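Local coordinates for major royal jelly protein 1 (Apis mellifera, PDB 5YYL) that is the most abundant protein of royal jelly, probably nourishes honeybee larvae, and binds the sterol 24-methylenecholesterol, at residues A[257-262]-A[330-335]. Sequence-based numbering, arbitrary orientation.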
ATOM      1  N   ALA A 257     -17.543  34.370 -21.260  1.00 25.30           N
ATOM      2  CA  ALA A 257     -16.838  33.096 -21.177  1.00 24.94           C
ATOM      3  C   ALA A 257     -15.807  32.961 -22.282  1.00 25.46           C
ATOM      4  O   ALA A 257     -16.159  32.928 -23.456  1.00 24.92           O
ATOM      5  CB  ALA A 257     -17.810  31.943 -21.272  1.00 25.04           C
ATOM      6  N   LEU A 258     -14.545  32.852 -21.889  1.00 26.49           N
ATOM      7  CA  LEU A 258     -13.431  32.703 -22.808  1.00 26.19           C
ATOM      8  C   LEU A 258     -13.217  31.239 -23.148  1.00 26.51           C
ATOM      9  O   LEU A 258     -13.096  30.414 -22.253  1.00 27.66           O
ATOM     10  CB  LEU A 258     -12.172  33.263 -22.147  1.00 25.96           C
ATOM     11  CG  LEU A 258     -10.911  33.390 -22.984  1.00 26.35           C
ATOM     12  CD1 LEU A 258     -11.144  34.337 -24.149  1.00 26.87           C
ATOM     13  CD2 LEU A 258      -9.815  33.918 -22.078  1.00 26.12           C
ATOM     14  N   SER A 259     -13.176  30.913 -24.439  1.00 27.86           N
ATOM     15  CA  SER A 259     -12.823  29.557 -24.888  1.00 28.13           C
ATOM     16  C   SER A 259     -11.320  29.362 -24.784  1.00 30.03           C
ATOM     17  O   SER A 259     -10.574  30.089 -25.435  1.00 31.01           O
ATOM     18  CB  SER A 259     -13.255  29.318 -26.328  1.00 27.57           C
ATOM     19  OG  SER A 259     -12.688  28.124 -26.837  1.00 27.04           O
ATOM     20  N   PRO A 260     -10.862  28.376 -23.982  1.00 32.69           N
ATOM     21  CA  PRO A 260      -9.430  28.071 -23.978  1.00 32.96           C
ATOM     22  C   PRO A 260      -8.878  27.515 -25.287  1.00 34.15           C
ATOM     23  O   PRO A 260      -7.676  27.534 -25.468  1.00 37.10           O
ATOM     24  CB  PRO A 260      -9.296  27.001 -22.882  1.00 33.69           C
ATOM     25  CG  PRO A 260     -10.512  27.126 -22.046  1.00 34.75           C
ATOM     26  CD  PRO A 260     -11.589  27.534 -23.010  1.00 34.50           C
ATOM     27  N   MET A 261      -9.733  26.996 -26.171  1.00 36.81           N
ATOM     28  CA  MET A 261      -9.303  26.398 -27.445  1.00 38.12           C
ATOM     29  C   MET A 261      -9.342  27.381 -28.623  1.00 37.37           C
ATOM     30  O   MET A 261      -8.449  27.347 -29.453  1.00 41.86           O
ATOM     31  CB  MET A 261     -10.105  25.098 -27.729  1.00 40.81           C
ATOM     32  CG  MET A 261     -10.386  24.784 -29.202  1.00 43.71           C
ATOM     33  SD  MET A 261     -11.499  23.365 -29.432  1.00 46.11           S
ATOM     34  CE  MET A 261     -10.771  22.135 -28.366  1.00 43.29           C
ATOM     35  N   THR A 262     -10.370  28.228 -28.708  1.00 35.54           N
ATOM     36  CA  THR A 262     -10.532  29.168 -29.834  1.00 33.22           C
ATOM     37  C   THR A 262     -10.174  30.626 -29.534  1.00 33.48           C
ATOM     38  O   THR A 262     -10.071  31.429 -30.467  1.00 34.50           O
ATOM     39  CB  THR A 262     -11.973  29.156 -30.385  1.00 31.65           C
ATOM     40  OG1 THR A 262     -12.848  29.805 -29.469  1.00 31.04           O
ATOM     41  CG2 THR A 262     -12.447  27.738 -30.623  1.00 32.55           C
ATOM     42  N   TRP A 330     -23.374  23.953 -26.480  1.00 27.01           N
ATOM     43  CA  TRP A 330     -23.060  24.082 -27.892  1.00 26.60           C
ATOM     44  C   TRP A 330     -21.569  23.842 -28.084  1.00 26.88           C
ATOM     45  O   TRP A 330     -20.768  24.482 -27.421  1.00 25.90           O
ATOM     46  CB  TRP A 330     -23.434  25.463 -28.400  1.00 25.50           C
ATOM     47  CG  TRP A 330     -22.898  25.745 -29.750  1.00 25.18           C
ATOM     48  CD1 TRP A 330     -23.356  25.249 -30.916  1.00 25.43           C
ATOM     49  CD2 TRP A 330     -21.796  26.600 -30.083  1.00 24.63           C
ATOM     50  NE1 TRP A 330     -22.614  25.736 -31.974  1.00 25.42           N
ATOM     51  CE2 TRP A 330     -21.647  26.564 -31.487  1.00 24.39           C
ATOM     52  CE3 TRP A 330     -20.916  27.384 -29.333  1.00 24.73           C
ATOM     53  CZ2 TRP A 330     -20.648  27.270 -32.152  1.00 24.42           C
ATOM     54  CZ3 TRP A 330     -19.920  28.100 -30.005  1.00 24.13           C
ATOM     55  CH2 TRP A 330     -19.802  28.038 -31.397  1.00 24.52           C
ATOM     56  N   ASN A 331     -21.210  22.933 -28.993  1.00 28.60           N
ATOM     57  CA  ASN A 331     -19.814  22.621 -29.288  1.00 29.29           C
ATOM     58  C   ASN A 331     -19.266  23.625 -30.308  1.00 31.23           C
ATOM     59  O   ASN A 331     -19.922  23.930 -31.306  1.00 32.68           O
ATOM     60  CB  ASN A 331     -19.676  21.203 -29.828  1.00 29.43           C
ATOM     61  CG  ASN A 331     -18.253  20.673 -29.724  1.00 29.76           C
ATOM     62  OD1 ASN A 331     -17.303  21.282 -30.244  1.00 27.96           O
ATOM     63  ND2 ASN A 331     -18.099  19.499 -29.062  1.00 30.20           N
ATOM     64  N   GLU A 332     -18.063  24.139 -30.043  1.00 32.16           N
ATOM     65  CA  GLU A 332     -17.432  25.118 -30.922  1.00 34.89           C
ATOM     66  C   GLU A 332     -16.984  24.518 -32.247  1.00 38.67           C
ATOM     67  O   GLU A 332     -16.850  25.255 -33.241  1.00 36.74           O
ATOM     68  CB  GLU A 332     -16.213  25.740 -30.260  1.00 36.16           C
ATOM     69  CG  GLU A 332     -16.508  26.688 -29.115  1.00 35.38           C
ATOM     70  CD  GLU A 332     -15.245  27.335 -28.601  1.00 33.97           C
ATOM     71  OE1 GLU A 332     -14.459  26.636 -27.905  1.00 35.06           O
ATOM     72  OE2 GLU A 332     -15.015  28.516 -28.923  1.00 29.39           O
ATOM     73  N   HIS A 333     -16.729  23.201 -32.255  1.00 42.92           N
ATOM     74  CA  HIS A 333     -16.413  22.475 -33.490  1.00 47.07           C
ATOM     75  C   HIS A 333     -17.559  22.508 -34.513  1.00 46.58           C
ATOM     76  O   HIS A 333     -17.307  22.490 -35.718  1.00 44.62           O
ATOM     77  CB  HIS A 333     -16.028  21.020 -33.195  1.00 50.44           C
ATOM     78  CG  HIS A 333     -14.773  20.880 -32.389  1.00 58.32           C
ATOM     79  ND1 HIS A 333     -14.767  20.438 -31.081  1.00 61.43           N
ATOM     80  CD2 HIS A 333     -13.482  21.142 -32.699  1.00 60.63           C
ATOM     81  CE1 HIS A 333     -13.529  20.423 -30.624  1.00 61.42           C
ATOM     82  NE2 HIS A 333     -12.728  20.834 -31.591  1.00 63.88           N
ATOM     83  N   ARG A 334     -18.799  22.558 -34.029  1.00 45.24           N
ATOM     84  CA  ARG A 334     -19.969  22.646 -34.893  1.00 43.87           C
ATOM     85  C   ARG A 334     -20.249  24.097 -35.249  1.00 43.03           C
ATOM     86  O   ARG A 334     -19.624  25.025 -34.714  1.00 43.36           O
ATOM     87  CB  ARG A 334     -21.214  22.045 -34.236  1.00 44.06           C
ATOM     88  CG  ARG A 334     -21.070  20.665 -33.634  1.00 46.13           C
ATOM     89  CD  ARG A 334     -21.476  19.510 -34.522  1.00 50.07           C
ATOM     90  NE  ARG A 334     -21.493  18.289 -33.704  1.00 56.57           N
ATOM     91  CZ  ARG A 334     -22.047  17.121 -34.045  1.00 57.86           C
ATOM     92  NH1 ARG A 334     -22.653  16.963 -35.228  1.00 59.17           N
ATOM     93  NH2 ARG A 334     -21.990  16.097 -33.186  1.00 56.87           N
ATOM     94  N   THR A 335     -21.182  24.278 -36.179  1.00 41.70           N
ATOM     95  CA  THR A 335     -21.576  25.593 -36.647  1.00 42.69           C
ATOM     96  C   THR A 335     -22.616  26.177 -35.689  1.00 41.33           C
ATOM     97  O   THR A 335     -23.480  25.458 -35.185  1.00 41.85           O
ATOM     98  CB  THR A 335     -22.164  25.538 -38.081  1.00 43.83           C
ATOM     99  OG1 THR A 335     -23.362  24.752 -38.095  1.00 43.11           O
ATOM    100  CG2 THR A 335     -21.153  24.948 -39.066  1.00 44.66           C
TER
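Glu332 and His333, just after strand 326-331, reach across to the turn that follows strand 253-258, the glutamate to Ser259 and Thr262 and the histidine to Met261. Ahead of them, Asn331 holds the turn carrying His333: its OD1 accepts a hydrogen bond from the backbone N of His333 on an in-plane lone pair, closing an Asx turn, and takes a weak second bond from His333 ND1, while its ND2 is tied to Cys416 and Asn418. Glu332 carries the contact. Its chain runs extended beyond CG (chi2 -175°) and presents the carboxylate to both hydroxyls of the opposite turn. Ser259 OG donates to Glu332 OE1, 2.5 Å away, on the syn lone pair, and Thr262 OG1 donates to Glu332 OE2 at 2.6 Å, also from the syn side but 24° out of the carboxylate plane. Glu332 OE2 is also hydrogen-bonded to the hydroxyl of Tyr266. Ser259 OG accepts further hydrogen bonds from the backbone N of Met261, making an ST turn, and of Thr262, making an ST motif. The bond from Thr262 N to Ser259 OG is nearly straight at 3.0 Å. Bonds from these N-H groups would probably make the hydroxyl a stronger donor to the carboxylate. Next along, His333 carries its imidazole toward Met261 at the exposed surface, where Met261 SD comes obliquely to the ring, 3.5 Å from His333 NE2. The contact thus joins the 253-258/264-269 hairpin turn to the loop leaving a strand in the next four-stranded antiparallel sheet, a side-chain tie between adjacent blades consistent with the beta-propeller fold of the royal jelly protein family.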